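Local coordinates for protein TetR family transcriptional regulator (Clostridium perfringens, PDB 6AZH) that is a putative fatty acid metabolism regulator of the TetR family and probably controls transcription by binding operator DNA through its helix-turn-helix, at residues 11-16 with 53-57; 16-20 with 99-103. All blocks are in the same frame, centred on the assembly; numbering follows the deposited sequence.

Contact 1 (11-16 with 53-57); sequences IFEAAI and IFNFV
Helices 11-16 and 53-57 meet almost at right angles, their axes 9.9 Å apart and their directions at 103°, which brings Phe-12 and Ala-15 up to Val-57 and Ile-53. Val-57 is the middle of the patch, and its two methyls divide the work. CG1 lies 3.6 Å from Ile-16 CG1 and approaches Phe-12 CE1 obliquely, from above the ring plane, while CG2 rests 3.8 Å from Ala-15 CB. The Phe-12 side chain leaves its helix with CG anti to the backbone nitrogen (chi1 176°), and the ring reaches across until CE1 is 3.6 Å from Val-57 O. That oxygen sits at the ring edge, in the ring plane, so it faces the aromatic C-H rather than the pi cloud. Within the same helix, Ile-16 CD1 lies 3.5 Å above the Phe-12 ring plane, offset toward the rim. Phe-56 arrives from another direction, its CE2 4.0 Å from Phe-12 CB. One turn before Val-57, Ile-53 CG2 touches two partners, Ala-15 CB at 3.7 Å and Ile-11 CG2 at 3.8 Å. Ile-32 of helix 29-36 and Phe-47 extend this cluster. The contact is apolar, with at most a weak C-H to oxygen attraction at the Phe-12 edge: methyls and aromatic rings join the first helix of the DNA-binding domain to the long helix 50-74 that runs out of it.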
loop_
_atom_site.group_PDB
_atom_site.type_symbol
_atom_site.label_atom_id
_atom_site.label_comp_id
_atom_site.label_asym_id
_atom_site.label_seq_id
_atom_site.Cartn_x
_atom_site.Cartn_y
_atom_site.Cartn_z
ATOM N N ILE A 11 3.255 6.741 25.525
ATOM C CA ILE A 11 2.006 6.482 24.810
ATOM C C ILE A 11 2.275 6.421 23.318
ATOM O O ILE A 11 1.797 5.520 22.619
ATOM C CB ILE A 11 0.969 7.571 25.148
ATOM C CG1 ILE A 11 0.480 7.399 26.596
ATOM C CG2 ILE A 11 -0.227 7.546 24.176
ATOM C CD1 ILE A 11 -0.208 8.606 27.142
ATOM N N PHE A 12 3.053 7.375 22.815
ATOM C CA PHE A 12 3.408 7.395 21.394
ATOM C C PHE A 12 4.018 6.070 20.957
ATOM O O PHE A 12 3.538 5.430 20.009
ATOM C CB PHE A 12 4.374 8.551 21.132
ATOM C CG PHE A 12 4.895 8.618 19.709
ATOM C CD1 PHE A 12 4.125 9.173 18.702
ATOM C CD2 PHE A 12 6.161 8.146 19.397
ATOM C CE1 PHE A 12 4.601 9.248 17.397
ATOM C CE2 PHE A 12 6.654 8.213 18.083
ATOM C CZ PHE A 12 5.872 8.774 17.087
ATOM N N GLU A 13 5.078 5.634 21.643
ATOM C CA GLU A 13 5.756 4.413 21.225
ATOM C C GLU A 13 4.877 3.184 21.419
ATOM O O GLU A 13 4.850 2.297 20.558
ATOM C CB GLU A 13 7.079 4.265 21.971
ATOM C CG GLU A 13 8.188 5.092 21.329
ATOM C CD GLU A 13 9.497 5.057 22.090
ATOM O OE1 GLU A 13 9.670 4.175 22.963
ATOM O OE2 GLU A 13 10.358 5.921 21.812
ATOM N N ALA A 14 4.150 3.099 22.535
ATOM C CA ALA A 14 3.274 1.952 22.723
ATOM C C ALA A 14 2.124 1.958 21.730
ATOM O O ALA A 14 1.728 0.898 21.225
ATOM C CB ALA A 14 2.731 1.912 24.163
ATOM N N ALA A 15 1.546 3.129 21.465
ATOM C CA ALA A 15 0.397 3.186 20.571
ATOM C C ALA A 15 0.782 2.725 19.171
ATOM O O ALA A 15 0.009 2.031 18.504
ATOM C CB ALA A 15 -0.173 4.602 20.517
ATOM N N ILE A 16 1.975 3.099 18.713
ATOM C CA ILE A 16 2.417 2.630 17.398
ATOM C C ILE A 16 2.346 1.111 17.327
ATOM O O ILE A 16 1.806 0.542 16.373
ATOM C CB ILE A 16 3.835 3.133 17.081
ATOM C CG1 ILE A 16 3.795 4.597 16.665
ATOM C CG2 ILE A 16 4.429 2.305 15.963
ATOM C CD1 ILE A 16 5.135 5.288 16.777
ATOM N N ILE A 53 -5.472 9.689 20.484
ATOM C CA ILE A 53 -4.130 9.116 20.522
ATOM C C ILE A 53 -3.639 8.863 19.104
ATOM O O ILE A 53 -2.516 9.231 18.739
ATOM C CB ILE A 53 -4.087 7.826 21.351
ATOM C CG1 ILE A 53 -4.427 8.104 22.829
ATOM C CG2 ILE A 53 -2.687 7.201 21.249
ATOM C CD1 ILE A 53 -4.661 6.837 23.644
ATOM N N PHE A 54 -4.489 8.235 18.288
ATOM C CA PHE A 54 -4.131 7.949 16.900
ATOM C C PHE A 54 -3.676 9.201 16.159
ATOM O O PHE A 54 -2.627 9.196 15.505
ATOM C CB PHE A 54 -5.325 7.319 16.181
ATOM C CG PHE A 54 -5.023 6.930 14.760
ATOM C CD1 PHE A 54 -5.240 7.820 13.717
ATOM C CD2 PHE A 54 -4.496 5.677 14.477
ATOM C CE1 PHE A 54 -4.941 7.458 12.417
ATOM C CE2 PHE A 54 -4.193 5.317 13.163
ATOM C CZ PHE A 54 -4.423 6.209 12.147
ATOM N N ASN A 55 -4.470 10.281 16.226
ATOM C CA ASN A 55 -4.158 11.477 15.446
ATOM C C ASN A 55 -2.865 12.126 15.921
ATOM O O ASN A 55 -2.062 12.605 15.106
ATOM C CB ASN A 55 -5.323 12.463 15.525
ATOM C CG ASN A 55 -6.524 11.999 14.735
ATOM O OD1 ASN A 55 -6.407 11.159 13.835
ATOM N ND2 ASN A 55 -7.692 12.544 15.062
ATOM N N PHE A 56 -2.659 12.155 17.240
ATOM C CA PHE A 56 -1.408 12.651 17.804
ATOM C C PHE A 56 -0.216 11.849 17.285
ATOM O O PHE A 56 0.796 12.426 16.856
ATOM C CB PHE A 56 -1.509 12.590 19.335
ATOM C CG PHE A 56 -0.191 12.588 20.032
ATOM C CD1 PHE A 56 0.459 13.776 20.308
ATOM C CD2 PHE A 56 0.381 11.398 20.447
ATOM C CE1 PHE A 56 1.677 13.775 20.952
ATOM C CE2 PHE A 56 1.598 11.396 21.096
ATOM C CZ PHE A 56 2.239 12.582 21.344
ATOM N N VAL A 57 -0.336 10.513 17.272
ATOM C CA VAL A 57 0.751 9.661 16.782
ATOM C C VAL A 57 1.032 9.949 15.304
ATOM O O VAL A 57 2.193 10.097 14.892
ATOM C CB VAL A 57 0.428 8.169 17.010
ATOM C CG1 VAL A 57 1.485 7.288 16.357
ATOM C CG2 VAL A 57 0.315 7.837 18.526
#

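Contact 2 (16-20 with 99-103); sequences INVFA and AFFKM
Ala-20 N donates to Ile-16 O at 2.8 Å, a helical bond between two residues that both bear on helix 99-103. The methyl of Ala-20 presses on the backbone of that helix, with CB 3.4 Å from Ala-99 O. A side chain as small as this lets helix 16-20 settle close on helix 99-103: the axes come within 8.2 Å and diverge by 48°. Ala-99 returns the favour with its own methyl, which points at the opposite helix and lies 3.6 Å from Ile-16 CG2. This CG2 branch, anti to the backbone nitrogen of Ile-16, also reaches the backbone of helix 99-103, stopping 3.5 Å from Phe-100 N. Asn-17 lies at the exposed margin; its OD1 is 3.7 Å from Ala-99 CB, a plain van der Waals touch. Met-103, present as selenomethionine, brings its selenium to 3.9 Å from Phe-19 CB. The same selenium is 5.1 Å from the Phe-19 ring centroid and 61° off the ring normal, a Met-aromatic contact made obliquely. The side chain runs extended as far as SE. The exact place of the terminal methyl is doubtful, because it sits implausibly near the Phe-100 ring. The Phe-19 ring also meets that of Phe-54 edge-to-face. Small alanines let the backbones approach, and the Met-103 chain, here carrying selenium in place of sulfur, lies beside the aromatic ring; together they make an apolar seam between the DNA-binding domain and the regulatory domain typical of TetR proteins.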
loop_
_atom_site.group_PDB
_atom_site.type_symbol
_atom_site.label_atom_id
_atom_site.label_comp_id
_atom_site.label_asym_id
_atom_site.label_seq_id
_atom_site.Cartn_x
_atom_site.Cartn_y
_atom_site.Cartn_z
ATOM N N ILE A 16 1.975 3.099 18.713
ATOM C CA ILE A 16 2.417 2.630 17.398
ATOM C C ILE A 16 2.346 1.111 17.327
ATOM O O ILE A 16 1.806 0.542 16.373
ATOM C CB ILE A 16 3.835 3.133 17.081
ATOM C CG1 ILE A 16 3.795 4.597 16.665
ATOM C CG2 ILE A 16 4.429 2.305 15.963
ATOM C CD1 ILE A 16 5.135 5.288 16.777
ATOM N N ASN A 17 2.892 0.430 18.343
ATOM C CA ASN A 17 2.935 -1.030 18.304
ATOM C C ASN A 17 1.543 -1.642 18.432
ATOM O O ASN A 17 1.224 -2.612 17.735
ATOM C CB ASN A 17 3.865 -1.559 19.388
ATOM C CG ASN A 17 5.307 -1.345 19.050
ATOM O OD1 ASN A 17 5.693 -1.380 17.878
ATOM N ND2 ASN A 17 6.123 -1.104 20.068
ATOM N N VAL A 18 0.691 -1.086 19.298
ATOM C CA VAL A 18 -0.669 -1.610 19.428
ATOM C C VAL A 18 -1.429 -1.443 18.118
ATOM O O VAL A 18 -2.000 -2.403 17.582
ATOM C CB VAL A 18 -1.405 -0.923 20.593
ATOM C CG1 VAL A 18 -2.847 -1.377 20.625
ATOM C CG2 VAL A 18 -0.719 -1.258 21.930
ATOM N N PHE A 19 -1.445 -0.219 17.581
ATOM C CA PHE A 19 -2.114 0.029 16.306
ATOM C C PHE A 19 -1.531 -0.844 15.189
ATOM O O PHE A 19 -2.274 -1.358 14.350
ATOM C CB PHE A 19 -2.008 1.511 15.933
ATOM C CG PHE A 19 -2.913 2.419 16.721
ATOM C CD1 PHE A 19 -4.272 2.145 16.831
ATOM C CD2 PHE A 19 -2.409 3.572 17.322
ATOM C CE1 PHE A 19 -5.112 2.996 17.541
ATOM C CE2 PHE A 19 -3.237 4.433 18.034
ATOM C CZ PHE A 19 -4.598 4.143 18.148
ATOM N N ALA A 20 -0.206 -1.016 15.152
ATOM C CA ALA A 20 0.382 -1.821 14.079
ATOM C C ALA A 20 0.043 -3.299 14.228
ATOM O O ALA A 20 -0.097 -4.005 13.226
ATOM C CB ALA A 20 1.900 -1.643 14.033
ATOM N N ALA A 99 6.853 -0.323 12.119
ATOM C CA ALA A 99 5.568 -0.403 12.810
ATOM C C ALA A 99 4.709 0.819 12.504
ATOM O O ALA A 99 3.518 0.694 12.177
ATOM C CB ALA A 99 5.786 -0.558 14.320
ATOM N N PHE A 100 5.303 2.013 12.601
ATOM C CA PHE A 100 4.577 3.243 12.301
ATOM C C PHE A 100 3.997 3.216 10.893
ATOM O O PHE A 100 2.834 3.590 10.681
ATOM C CB PHE A 100 5.501 4.458 12.482
ATOM C CG PHE A 100 4.881 5.758 12.053
ATOM C CD1 PHE A 100 4.042 6.454 12.891
ATOM C CD2 PHE A 100 5.151 6.296 10.811
ATOM C CE1 PHE A 100 3.439 7.666 12.483
ATOM C CE2 PHE A 100 4.579 7.488 10.412
ATOM C CZ PHE A 100 3.721 8.176 11.240
ATOM N N PHE A 101 4.789 2.784 9.912
ATOM C CA PHE A 101 4.317 2.818 8.533
ATOM C C PHE A 101 3.180 1.829 8.302
ATOM O O PHE A 101 2.241 2.134 7.563
ATOM C CB PHE A 101 5.473 2.553 7.571
ATOM C CG PHE A 101 5.236 3.110 6.211
ATOM C CD1 PHE A 101 5.463 4.453 5.960
ATOM C CD2 PHE A 101 4.759 2.304 5.194
ATOM C CE1 PHE A 101 5.244 4.977 4.710
ATOM C CE2 PHE A 101 4.534 2.824 3.934
ATOM C CZ PHE A 101 4.767 4.164 3.698
ATOM N N LYS A 102 3.230 0.657 8.947
ATOM C CA LYS A 102 2.120 -0.296 8.878
ATOM C C LYS A 102 0.848 0.286 9.482
ATOM O O LYS A 102 -0.256 0.084 8.951
ATOM C CB LYS A 102 2.484 -1.582 9.615
ATOM C CG LYS A 102 3.532 -2.422 8.922
ATOM C CD LYS A 102 3.932 -3.575 9.823
ATOM C CE LYS A 102 5.164 -4.259 9.302
ATOM N NZ LYS A 102 5.769 -5.067 10.388
HETATM N N MSE A 103 0.977 0.955 10.626
HETATM C CA MSE A 103 -0.133 1.640 11.251
HETATM C C MSE A 103 -0.787 2.605 10.261
HETATM O O MSE A 103 -2.012 2.612 10.112
HETATM C CB MSE A 103 0.354 2.392 12.481
HETATM C CG MSE A 103 -0.460 3.625 12.791
HETATM SE SE MSE A 103 0.133 4.438 14.391
HETATM C CE MSE A 103 1.526 5.252 13.618
#

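In the fold
Contacts 1 and 2 lie 9 Å apart, centre to centre, on successive turns of helix 6-26, and Ile-16 belongs to both. Their other helices also meet directly: Val-57 O is 3.6 Å from Phe-100 CE1, and Phe-54 CE2 is 4.1 Å from Met-103 CG. Phe-54 of contact 1 therefore reaches both Phe-19 and Met-103 of contact 2. Helices 6-26, 50-74 and 98-106 thus form one apolar cluster where the two domains join. Both contacts lie against helix 29-36; contact 1 stays within the DNA-binding part, whereas contact 2 crosses to helix 98-106 of the C-terminal part. As in other TetR regulators, such a junction probably carries ligand-induced shifts toward the helix-turn-helix.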